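Local coordinates for protein glucosamine-6-phosphate deaminase (Bacillus subtilis, PDB 2BKX) that belongs to the glucosamine-6-phosphate isomerase/6-phosphogluconolactonase family of alpha/beta proteins and holds fructose -6-phosphate in a pocket of its fold, at residues G137-F148 with I214-L225; Y9-T20 with K191-G199. All coordinates share one frame; numbering follows the deposited sequence.

Interaction 1: residues G137-F148 with I214-L225; sequences GHIGFNEPGTSF and ISEDFPASALHL. With F6R (fructose -6-phosphate), chain C.
With CG of Phe148 turned anti to its own carbonyl carbon (chi1 -70°), the ring reaches the short 3-10 helix 219-225, where Ala222 CB makes a CH-pi contact 3.6 Å from the ring centroid. Phe218 turns its ring (chi1 -166°) under Gly137, whose CA lies over one face, 3.4 Å from Phe218 CE1. Two connecting loops of an alpha/beta fold meet here, and 137-148 carries part of the ligand pocket. Ala220 N gives a bent hydrogen bond to Gly137 O. Pro219 wedges into the bend of 137-148, its CG 3.2 Å from Asn142 O, while Ile139 CG2 packs on Ala220 CB. At the outer end Gly145, in a type II turn, donates almost straight (174°) to Glu216 O from above that carbonyl plane; a water donates to the same oxygen and to Thr146 O. The pocket side belongs to His138: its NE2 shares a hydrogen bond with fructose -6-phosphate O5, at the ring edge, and its ND1 donates one to Glu143 OE1, while Glu143 OE2 is hydrogen-bonded to Thr161 OG1 and Asn158 N. This clamp probably fixes the imidazole's rotation. Beside it, Gly140 O accepts from ligand O3 at 2.7 Å.

Interaction 2: residues Y9-T20 with K191-G199; sequences YEELSQIAARIT and KRILLLISG
Helix segment 9-20 lies along strand 193-197 and runs nearly opposite to it: the axes make 167° between their N-to-C directions and approach to 9.8 Å. The register therefore runs backwards, Tyr9 beside Ser198, Leu12 beside Leu196 and Ala16 beside Leu194. No hydrogen bond joins the two segments; side chains do the work. Ala16 CB, pointing toward the strand, sits between two leucines, 3.8 Å from Leu196 CD2 and 4.0 Å from Leu194 CD2. Leu12 splits its two methyls, CD2 going to Leu196 CD2 while CD1 lies 3.5 Å from Ile197 O. At the far end Ile19 crosses Arg192 at about a right angle. The arginine is stretched out from CG to NE, with CG anti to the backbone N (chi1 -174°), and this lays the guanidinium beneath Ile19 CG2, which sits over one face toward the rim, 3.6 Å from Arg192 CZ. The other branch of Ile19 extends through CD1 to Leu194 CD1. At the opposite end Tyr9 CD1 packs 3.3 Å from Ser198 OG, a hydroxyl that bonds to Asp234, while Tyr9 OH is tied to Thr39 O and Gly42 N. Within the helix, Thr20 OG1 folds back onto Ala16 O, which also takes Thr20 N from the other face of its plane. Helix 41-53 adds Thr43 against Ala16 and Leu196. A helix packed antiparallel on a strand of a largely parallel sheet is the layering typical of a Rossmann-like alpha/beta sandwich.

How the interactions relate
Interaction 1 and interaction 2 have centres about 20 Å apart, yet they touch through Leu223: its CD2 lies 3.7 Å from Ile193 CD1, and its CD1 lies 3.8 Å from Leu195 CD2. These strand residues point away from helix 9-20, so strand 193-197 takes the helix on one face and the 3-10 segment 219-225 on the other. Their relation to the fructose -6-phosphate pocket differs: interaction 1 supplies His138 and Gly140 directly, whereas the side chain of Ser198 in interaction 2 stays about 7 Å from the ligand. Lys202, which follows segment 191-199, bonds to the ligand, as does Thr39, a neighbour of Tyr9, through OG1.

Interaction 1: residues G137-F148 with I214-L225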
loop_
_atom_site.group_PDB
_atom_site.type_symbol
_atom_site.label_atom_id
_atom_site.label_comp_id
_atom_site.label_asym_id
_atom_site.label_seq_id
_atom_site.Cartn_x
_atom_site.Cartn_y
_atom_site.Cartn_z
ATOM N N GLY A 137 -1.742 -11.688 -6.335
ATOM C CA GLY A 137 -0.637 -11.653 -5.405
ATOM C C GLY A 137 0.311 -10.481 -5.517
ATOM O O GLY A 137 1.277 -10.411 -4.766
ATOM N N HIS A 138 0.011 -9.506 -6.385
ATOM C CA HIS A 138 0.896 -8.355 -6.443
ATOM C C HIS A 138 0.919 -7.610 -5.129
ATOM O O HIS A 138 -0.047 -7.597 -4.383
ATOM C CB HIS A 138 0.642 -7.435 -7.648
ATOM C CG HIS A 138 -0.599 -6.595 -7.627
ATOM N ND1 HIS A 138 -1.365 -6.454 -8.754
ATOM C CD2 HIS A 138 -1.171 -5.812 -6.692
ATOM C CE1 HIS A 138 -2.367 -5.624 -8.508
ATOM N NE2 HIS A 138 -2.264 -5.210 -7.263
ATOM N N ILE A 139 2.038 -6.960 -4.876
ATOM C CA ILE A 139 2.209 -5.992 -3.782
ATOM C C ILE A 139 2.787 -4.736 -4.415
ATOM O O ILE A 139 3.598 -4.809 -5.319
ATOM C CB ILE A 139 3.027 -6.524 -2.589
ATOM C CG1 ILE A 139 4.390 -7.028 -3.022
ATOM C CG2 ILE A 139 2.235 -7.615 -1.871
ATOM C CD1 ILE A 139 5.348 -7.400 -1.870
ATOM N N GLY A 140 2.334 -3.585 -3.978
ATOM C CA GLY A 140 2.448 -2.402 -4.818
ATOM C C GLY A 140 1.888 -2.737 -6.199
ATOM O O GLY A 140 0.874 -3.418 -6.292
ATOM N N PHE A 141 2.574 -2.316 -7.255
ATOM C CA PHE A 141 2.263 -2.830 -8.601
ATOM C C PHE A 141 3.377 -3.725 -9.134
ATOM O O PHE A 141 3.654 -3.791 -10.357
ATOM C CB PHE A 141 1.907 -1.718 -9.580
ATOM C CG PHE A 141 0.536 -1.106 -9.371
ATOM C CD1 PHE A 141 0.403 0.244 -9.547
ATOM C CD2 PHE A 141 -0.603 -1.870 -9.086
ATOM C CE1 PHE A 141 -0.865 0.860 -9.468
ATOM C CE2 PHE A 141 -1.864 -1.245 -8.970
ATOM C CZ PHE A 141 -1.983 0.102 -9.174
ATOM N N ASN A 142 4.008 -4.446 -8.210
ATOM C CA ASN A 142 4.962 -5.502 -8.565
ATOM C C ASN A 142 4.203 -6.747 -8.962
ATOM O O ASN A 142 3.700 -7.454 -8.089
ATOM C CB ASN A 142 5.909 -5.782 -7.400
ATOM C CG ASN A 142 6.708 -4.577 -7.026
ATOM O OD1 ASN A 142 7.684 -4.234 -7.713
ATOM N ND2 ASN A 142 6.350 -3.949 -5.924
ATOM N N GLU A 143 4.049 -6.934 -10.281
ATOM C CA GLU A 143 3.244 -8.024 -10.811
ATOM C C GLU A 143 4.030 -9.325 -10.813
ATOM O O GLU A 143 5.259 -9.329 -10.681
ATOM C CB GLU A 143 2.768 -7.700 -12.219
ATOM C CG GLU A 143 1.926 -6.425 -12.342
ATOM C CD GLU A 143 0.476 -6.532 -11.947
ATOM O OE1 GLU A 143 0.119 -7.374 -11.102
ATOM O OE2 GLU A 143 -0.375 -5.782 -12.501
ATOM N N PRO A 144 3.333 -10.459 -10.993
ATOM C CA PRO A 144 4.050 -11.726 -11.097
ATOM C C PRO A 144 5.208 -11.693 -12.064
ATOM O O PRO A 144 5.119 -11.112 -13.153
ATOM C CB PRO A 144 2.945 -12.679 -11.545
ATOM C CG PRO A 144 1.711 -12.115 -10.930
ATOM C CD PRO A 144 1.874 -10.643 -11.043
ATOM N N GLY A 145 6.319 -12.269 -11.608
ATOM C CA GLY A 145 7.549 -12.263 -12.349
ATOM C C GLY A 145 8.547 -11.209 -11.940
ATOM O O GLY A 145 9.651 -11.172 -12.482
ATOM N N THR A 146 8.177 -10.331 -11.000
ATOM C CA THR A 146 9.064 -9.275 -10.593
ATOM C C THR A 146 10.128 -9.850 -9.655
ATOM O O THR A 146 9.829 -10.600 -8.731
ATOM C CB THR A 146 8.266 -8.164 -9.863
ATOM O OG1 THR A 146 7.271 -7.619 -10.736
ATOM C CG2 THR A 146 9.130 -7.002 -9.413
ATOM N N SER A 147 11.369 -9.474 -9.885
ATOM C CA SER A 147 12.440 -9.830 -8.967
ATOM C C SER A 147 12.205 -9.335 -7.546
ATOM O O SER A 147 11.768 -8.183 -7.330
ATOM C CB SER A 147 13.750 -9.190 -9.427
ATOM O OG SER A 147 14.805 -9.463 -8.518
ATOM N N PHE A 148 12.538 -10.174 -6.558
ATOM C CA PHE A 148 12.518 -9.762 -5.175
ATOM C C PHE A 148 13.559 -8.681 -4.869
ATOM O O PHE A 148 13.506 -8.060 -3.812
ATOM C CB PHE A 148 12.671 -10.958 -4.240
ATOM C CG PHE A 148 11.479 -11.885 -4.203
ATOM C CD1 PHE A 148 10.346 -11.722 -4.981
ATOM C CD2 PHE A 148 11.524 -12.974 -3.354
ATOM C CE1 PHE A 148 9.289 -12.598 -4.873
ATOM C CE2 PHE A 148 10.446 -13.861 -3.276
ATOM C CZ PHE A 148 9.363 -13.663 -4.020
ATOM N N ILE A 214 7.429 -19.954 -1.946
ATOM C CA ILE A 214 8.082 -18.661 -2.152
ATOM C C ILE A 214 8.573 -18.599 -3.597
ATOM O O ILE A 214 9.458 -19.361 -4.005
ATOM C CB ILE A 214 9.225 -18.451 -1.145
ATOM C CG1 ILE A 214 8.719 -18.541 0.287
ATOM C CG2 ILE A 214 9.920 -17.114 -1.377
ATOM C CD1 ILE A 214 9.821 -18.554 1.313
ATOM N N SER A 215 7.998 -17.679 -4.384
ATOM C CA SER A 215 8.409 -17.519 -5.755
ATOM C C SER A 215 7.941 -16.221 -6.377
ATOM O O SER A 215 6.949 -15.632 -5.935
ATOM C CB SER A 215 7.975 -18.667 -6.635
ATOM O OG SER A 215 6.729 -18.499 -7.204
ATOM N N GLU A 216 8.663 -15.816 -7.407
ATOM C CA GLU A 216 8.341 -14.579 -8.109
ATOM C C GLU A 216 6.994 -14.614 -8.796
ATOM O O GLU A 216 6.430 -13.558 -9.089
ATOM C CB GLU A 216 9.393 -14.231 -9.163
ATOM C CG GLU A 216 10.751 -13.909 -8.634
ATOM C CD GLU A 216 11.691 -13.467 -9.757
ATOM O OE1 GLU A 216 11.264 -13.113 -10.916
ATOM O OE2 GLU A 216 12.887 -13.428 -9.491
ATOM N N ASP A 217 6.435 -15.812 -9.027
ATOM C CA ASP A 217 5.130 -15.894 -9.660
ATOM C C ASP A 217 4.021 -15.373 -8.745
ATOM O O ASP A 217 2.938 -15.060 -9.228
ATOM C CB ASP A 217 4.817 -17.340 -10.105
ATOM C CG ASP A 217 3.629 -17.425 -11.076
ATOM O OD1 ASP A 217 3.628 -16.736 -12.122
ATOM O OD2 ASP A 217 2.676 -18.181 -10.782
ATOM N N PHE A 218 4.285 -15.286 -7.436
ATOM C CA PHE A 218 3.317 -14.765 -6.461
ATOM C C PHE A 218 4.020 -13.728 -5.570
ATOM O O PHE A 218 4.641 -14.071 -4.547
ATOM C CB PHE A 218 2.751 -15.904 -5.629
ATOM C CG PHE A 218 1.545 -15.533 -4.855
ATOM C CD1 PHE A 218 0.337 -15.368 -5.479
ATOM C CD2 PHE A 218 1.637 -15.327 -3.479
ATOM C CE1 PHE A 218 -0.771 -15.004 -4.762
ATOM C CE2 PHE A 218 0.554 -14.923 -2.753
ATOM C CZ PHE A 218 -0.644 -14.743 -3.380
ATOM N N PRO A 219 4.029 -12.449 -6.003
ATOM C CA PRO A 219 4.877 -11.434 -5.378
ATOM C C PRO A 219 4.782 -11.343 -3.862
ATOM O O PRO A 219 5.784 -11.169 -3.182
ATOM C CB PRO A 219 4.446 -10.135 -6.093
ATOM C CG PRO A 219 4.001 -10.598 -7.446
ATOM C CD PRO A 219 3.392 -11.935 -7.243
ATOM N N ALA A 220 3.572 -11.472 -3.328
ATOM C CA ALA A 220 3.380 -11.329 -1.886
ATOM C C ALA A 220 4.153 -12.413 -1.092
ATOM O O ALA A 220 4.362 -12.275 0.099
ATOM C CB ALA A 220 1.916 -11.395 -1.529
ATOM N N SER A 221 4.532 -13.497 -1.754
ATOM C CA SER A 221 5.298 -14.541 -1.096
ATOM C C SER A 221 6.659 -14.072 -0.633
ATOM O O SER A 221 7.248 -14.690 0.255
ATOM C CB SER A 221 5.441 -15.774 -2.001
ATOM O OG SER A 221 6.368 -15.603 -3.034
ATOM N N ALA A 222 7.162 -12.963 -1.188
ATOM C CA ALA A 222 8.374 -12.349 -0.684
ATOM C C ALA A 222 8.263 -12.016 0.802
ATOM O O ALA A 222 9.251 -11.929 1.534
ATOM C CB ALA A 222 8.694 -11.092 -1.462
ATOM N N LEU A 223 7.053 -11.775 1.273
ATOM C CA LEU A 223 6.853 -11.405 2.668
ATOM C C LEU A 223 7.205 -12.528 3.641
ATOM O O LEU A 223 7.411 -12.275 4.828
ATOM C CB LEU A 223 5.398 -10.994 2.875
ATOM C CG LEU A 223 4.979 -9.746 2.079
ATOM C CD1 LEU A 223 3.521 -9.446 2.296
ATOM C CD2 LEU A 223 5.843 -8.514 2.381
ATOM N N HIS A 224 7.283 -13.764 3.174
ATOM C CA HIS A 224 7.763 -14.855 4.024
ATOM C C HIS A 224 9.242 -14.663 4.400
ATOM O O HIS A 224 9.722 -15.324 5.339
ATOM C CB HIS A 224 7.599 -16.203 3.355
ATOM C CG HIS A 224 6.181 -16.604 3.142
ATOM N ND1 HIS A 224 5.335 -16.877 4.177
ATOM C CD2 HIS A 224 5.463 -16.789 2.007
ATOM C CE1 HIS A 224 4.143 -17.194 3.697
ATOM N NE2 HIS A 224 4.193 -17.146 2.384
ATOM N N LEU A 225 9.933 -13.744 3.734
ATOM C CA LEU A 225 11.331 -13.504 4.015
ATOM C C LEU A 225 11.562 -12.349 4.963
ATOM O O LEU A 225 12.707 -11.994 5.242
ATOM C CB LEU A 225 12.074 -13.247 2.701
ATOM C CG LEU A 225 11.952 -14.431 1.721
ATOM C CD1 LEU A 225 12.648 -14.087 0.404
ATOM C CD2 LEU A 225 12.497 -15.694 2.301
HETATM C C1 F6R C . -1.984 -0.016 -3.173
HETATM C C2 F6R C . -1.317 -1.020 -4.092
HETATM C C3 F6R C . -1.995 -2.251 -4.709
HETATM C C4 F6R C . -3.326 -2.632 -4.032
HETATM C C5 F6R C . -3.979 -3.870 -4.625
HETATM C C6 F6R C . -5.316 -4.174 -3.958
HETATM O O1 F6R C . -1.242 1.215 -3.087
HETATM O O2 F6R C . -0.138 -0.850 -4.310
HETATM O O3 F6R C . -1.138 -3.367 -4.539
HETATM O O4 F6R C . -3.073 -2.853 -2.648
HETATM O O5 F6R C . -4.142 -3.760 -6.034
HETATM O O6 F6R C . -6.233 -3.114 -4.271
HETATM P P F6R C . -7.632 -3.047 -3.508
HETATM O O1P F6R C . -7.327 -2.684 -2.081
HETATM O O2P F6R C . -8.221 -4.430 -3.600
HETATM O O3P F6R C . -8.445 -1.997 -4.194
HETATM O O HOH W 1 7.345 -11.226 -7.697
HETATM O O HOH W 2 13.718 -12.740 -7.030
#

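Interaction 2: residues Y9-T20 with K191-G199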
loop_
_atom_site.group_PDB
_atom_site.type_symbol
_atom_site.label_atom_id
_atom_site.label_comp_id
_atom_site.label_asym_id
_atom_site.label_seq_id
_atom_site.Cartn_x
_atom_site.Cartn_y
_atom_site.Cartn_z
ATOM N N TYR A 9 -14.699 -6.382 8.051
ATOM C CA TYR A 9 -13.885 -5.292 7.503
ATOM C C TYR A 9 -13.695 -4.169 8.536
ATOM O O TYR A 9 -12.639 -3.545 8.618
ATOM C CB TYR A 9 -14.543 -4.751 6.234
ATOM C CG TYR A 9 -13.773 -3.641 5.572
ATOM C CD1 TYR A 9 -12.607 -3.898 4.909
ATOM C CD2 TYR A 9 -14.198 -2.335 5.644
ATOM C CE1 TYR A 9 -11.885 -2.875 4.304
ATOM C CE2 TYR A 9 -13.503 -1.308 5.075
ATOM C CZ TYR A 9 -12.352 -1.578 4.369
ATOM O OH TYR A 9 -11.639 -0.552 3.780
ATOM N N GLU A 10 -14.735 -3.880 9.309
ATOM C CA GLU A 10 -14.672 -2.801 10.269
ATOM C C GLU A 10 -13.660 -3.145 11.380
ATOM O O GLU A 10 -12.892 -2.303 11.830
ATOM C CB GLU A 10 -16.061 -2.560 10.860
ATOM C CG GLU A 10 -17.064 -1.932 9.947
ATOM C CD GLU A 10 -17.660 -2.838 8.906
ATOM O OE1 GLU A 10 -17.487 -4.082 8.958
ATOM O OE2 GLU A 10 -18.367 -2.278 8.041
ATOM N N GLU A 11 -13.624 -4.396 11.787
ATOM C CA GLU A 11 -12.641 -4.831 12.792
ATOM C C GLU A 11 -11.221 -4.806 12.209
ATOM O O GLU A 11 -10.275 -4.344 12.863
ATOM C CB GLU A 11 -12.941 -6.229 13.361
ATOM C CG GLU A 11 -11.996 -6.562 14.492
ATOM C CD GLU A 11 -12.074 -7.958 15.041
ATOM O OE1 GLU A 11 -11.692 -8.104 16.238
ATOM O OE2 GLU A 11 -12.437 -8.901 14.299
ATOM N N LEU A 12 -11.050 -5.259 10.974
ATOM C CA LEU A 12 -9.754 -5.171 10.298
ATOM C C LEU A 12 -9.261 -3.739 10.278
ATOM O O LEU A 12 -8.105 -3.448 10.584
ATOM C CB LEU A 12 -9.886 -5.747 8.887
ATOM C CG LEU A 12 -8.696 -5.589 7.922
ATOM C CD1 LEU A 12 -8.720 -6.748 6.906
ATOM C CD2 LEU A 12 -8.634 -4.268 7.213
ATOM N N SER A 13 -10.171 -2.825 9.954
ATOM C CA SER A 13 -9.824 -1.428 9.876
ATOM C C SER A 13 -9.478 -0.822 11.237
ATOM O O SER A 13 -8.561 0.017 11.322
ATOM C CB SER A 13 -11.003 -0.673 9.256
ATOM O OG SER A 13 -11.243 -1.097 7.904
ATOM N N GLN A 14 -10.205 -1.224 12.286
ATOM C CA GLN A 14 -9.882 -0.777 13.632
ATOM C C GLN A 14 -8.480 -1.206 14.042
ATOM O O GLN A 14 -7.698 -0.410 14.593
ATOM C CB GLN A 14 -10.931 -1.318 14.626
ATOM C CG GLN A 14 -10.649 -0.999 16.110
ATOM C CD GLN A 14 -11.244 -1.997 17.128
ATOM O OE1 GLN A 14 -11.610 -1.604 18.256
ATOM N NE2 GLN A 14 -11.297 -3.272 16.768
ATOM N N ILE A 15 -8.194 -2.476 13.857
ATOM C CA ILE A 15 -6.906 -3.041 14.253
ATOM C C ILE A 15 -5.774 -2.404 13.450
ATOM O O ILE A 15 -4.750 -2.024 14.006
ATOM C CB ILE A 15 -6.907 -4.583 14.093
ATOM C CG1 ILE A 15 -7.932 -5.179 15.041
ATOM C CG2 ILE A 15 -5.509 -5.137 14.351
ATOM C CD1 ILE A 15 -8.194 -6.656 14.876
ATOM N N ALA A 16 -5.986 -2.215 12.151
ATOM C CA ALA A 16 -4.963 -1.590 11.308
ATOM C C ALA A 16 -4.692 -0.167 11.738
ATOM O O ALA A 16 -3.549 0.284 11.759
ATOM C CB ALA A 16 -5.415 -1.653 9.839
ATOM N N ALA A 17 -5.750 0.583 12.020
ATOM C CA ALA A 17 -5.570 1.952 12.458
ATOM C C ALA A 17 -4.823 2.005 13.784
ATOM O O ALA A 17 -3.960 2.861 13.983
ATOM C CB ALA A 17 -6.896 2.649 12.536
ATOM N N ARG A 18 -5.134 1.072 14.665
ATOM C CA ARG A 18 -4.454 1.038 15.963
ATOM C C ARG A 18 -2.957 0.751 15.817
ATOM O O ARG A 18 -2.103 1.412 16.457
ATOM C CB ARG A 18 -5.149 0.025 16.877
ATOM C CG ARG A 18 -4.497 -0.155 18.249
ATOM C CD ARG A 18 -4.462 1.123 19.047
ATOM N NE ARG A 18 -5.817 1.582 19.306
ATOM C CZ ARG A 18 -6.146 2.793 19.709
ATOM N NH1 ARG A 18 -5.219 3.719 19.866
ATOM N NH2 ARG A 18 -7.424 3.079 19.915
ATOM N N ILE A 19 -2.606 -0.218 14.970
ATOM C CA ILE A 19 -1.200 -0.556 14.731
ATOM C C ILE A 19 -0.455 0.632 14.119
ATOM O O ILE A 19 0.682 0.964 14.527
ATOM C CB ILE A 19 -1.048 -1.778 13.835
ATOM C CG1 ILE A 19 -1.534 -3.051 14.565
ATOM C CG2 ILE A 19 0.379 -1.928 13.330
ATOM C CD1 ILE A 19 -1.773 -4.260 13.681
ATOM N N THR A 20 -1.111 1.324 13.182
ATOM C CA THR A 20 -0.498 2.488 12.561
ATOM C C THR A 20 -0.330 3.611 13.610
ATOM O O THR A 20 0.687 4.279 13.673
ATOM C CB THR A 20 -1.335 2.957 11.356
ATOM O OG1 THR A 20 -1.511 1.852 10.470
ATOM C CG2 THR A 20 -0.652 4.061 10.593
ATOM N N LYS A 191 10.802 -1.556 8.351
ATOM C CA LYS A 191 10.987 -2.205 9.644
ATOM C C LYS A 191 9.822 -3.172 9.962
ATOM O O LYS A 191 10.002 -4.156 10.653
ATOM C CB LYS A 191 11.088 -1.140 10.739
ATOM C CG LYS A 191 12.420 -0.422 10.827
ATOM C CD LYS A 191 12.442 0.533 12.071
ATOM C CE LYS A 191 13.839 0.727 12.691
ATOM N NZ LYS A 191 13.836 1.893 13.694
ATOM N N ARG A 192 8.634 -2.862 9.485
ATOM C CA ARG A 192 7.425 -3.574 9.872
ATOM C C ARG A 192 6.441 -3.511 8.720
ATOM O O ARG A 192 6.248 -2.430 8.161
ATOM C CB ARG A 192 6.777 -2.924 11.101
ATOM C CG ARG A 192 5.631 -3.671 11.650
ATOM C CD ARG A 192 5.057 -3.050 12.890
ATOM N NE ARG A 192 3.972 -3.907 13.376
ATOM C CZ ARG A 192 3.271 -3.676 14.470
ATOM N NH1 ARG A 192 3.492 -2.600 15.190
ATOM N NH2 ARG A 192 2.333 -4.534 14.823
ATOM N N ILE A 193 5.830 -4.652 8.391
ATOM C CA ILE A 193 4.859 -4.701 7.311
ATOM C C ILE A 193 3.483 -5.038 7.860
ATOM O O ILE A 193 3.366 -5.911 8.715
ATOM C CB ILE A 193 5.308 -5.684 6.206
ATOM C CG1 ILE A 193 6.576 -5.066 5.492
ATOM C CG2 ILE A 193 4.207 -5.924 5.161
ATOM C CD1 ILE A 193 7.300 -5.915 4.587
ATOM N N LEU A 194 2.471 -4.331 7.372
ATOM C CA LEU A 194 1.077 -4.574 7.738
ATOM C C LEU A 194 0.302 -4.781 6.428
ATOM O O LEU A 194 0.090 -3.824 5.687
ATOM C CB LEU A 194 0.526 -3.384 8.540
ATOM C CG LEU A 194 -0.954 -3.467 8.891
ATOM C CD1 LEU A 194 -1.264 -4.732 9.652
ATOM C CD2 LEU A 194 -1.415 -2.197 9.652
ATOM N N LEU A 195 -0.044 -6.041 6.156
ATOM C CA LEU A 195 -0.750 -6.447 4.946
ATOM C C LEU A 195 -2.223 -6.628 5.293
ATOM O O LEU A 195 -2.577 -7.397 6.181
ATOM C CB LEU A 195 -0.135 -7.721 4.355
ATOM C CG LEU A 195 -0.887 -8.370 3.205
ATOM C CD1 LEU A 195 -0.989 -7.465 2.007
ATOM C CD2 LEU A 195 -0.206 -9.664 2.837
ATOM N N LEU A 196 -3.081 -5.912 4.561
ATOM C CA LEU A 196 -4.518 -5.918 4.779
ATOM C C LEU A 196 -5.197 -6.645 3.610
ATOM O O LEU A 196 -4.937 -6.349 2.462
ATOM C CB LEU A 196 -5.047 -4.482 4.811
ATOM C CG LEU A 196 -4.349 -3.542 5.781
ATOM C CD1 LEU A 196 -4.930 -2.132 5.722
ATOM C CD2 LEU A 196 -4.389 -4.103 7.189
ATOM N N ILE A 197 -6.120 -7.540 3.936
ATOM C CA ILE A 197 -6.789 -8.355 2.930
ATOM C C ILE A 197 -8.251 -8.511 3.292
ATOM O O ILE A 197 -8.581 -9.078 4.350
ATOM C CB ILE A 197 -6.153 -9.735 2.744
ATOM C CG1 ILE A 197 -4.632 -9.656 2.646
ATOM C CG2 ILE A 197 -6.712 -10.344 1.438
ATOM C CD1 ILE A 197 -3.919 -10.993 2.513
ATOM N N SER A 198 -9.114 -8.091 2.366
ATOM C CA SER A 198 -10.554 -8.095 2.603
ATOM C C SER A 198 -11.337 -8.549 1.370
ATOM O O SER A 198 -11.067 -8.132 0.263
ATOM C CB SER A 198 -11.038 -6.669 2.991
ATOM O OG SER A 198 -12.445 -6.619 3.106
ATOM N N GLY A 199 -12.329 -9.395 1.617
ATOM C CA GLY A 199 -13.298 -9.720 0.595
ATOM C C GLY A 199 -13.005 -10.973 -0.196
ATOM O O GLY A 199 -11.863 -11.405 -0.328
#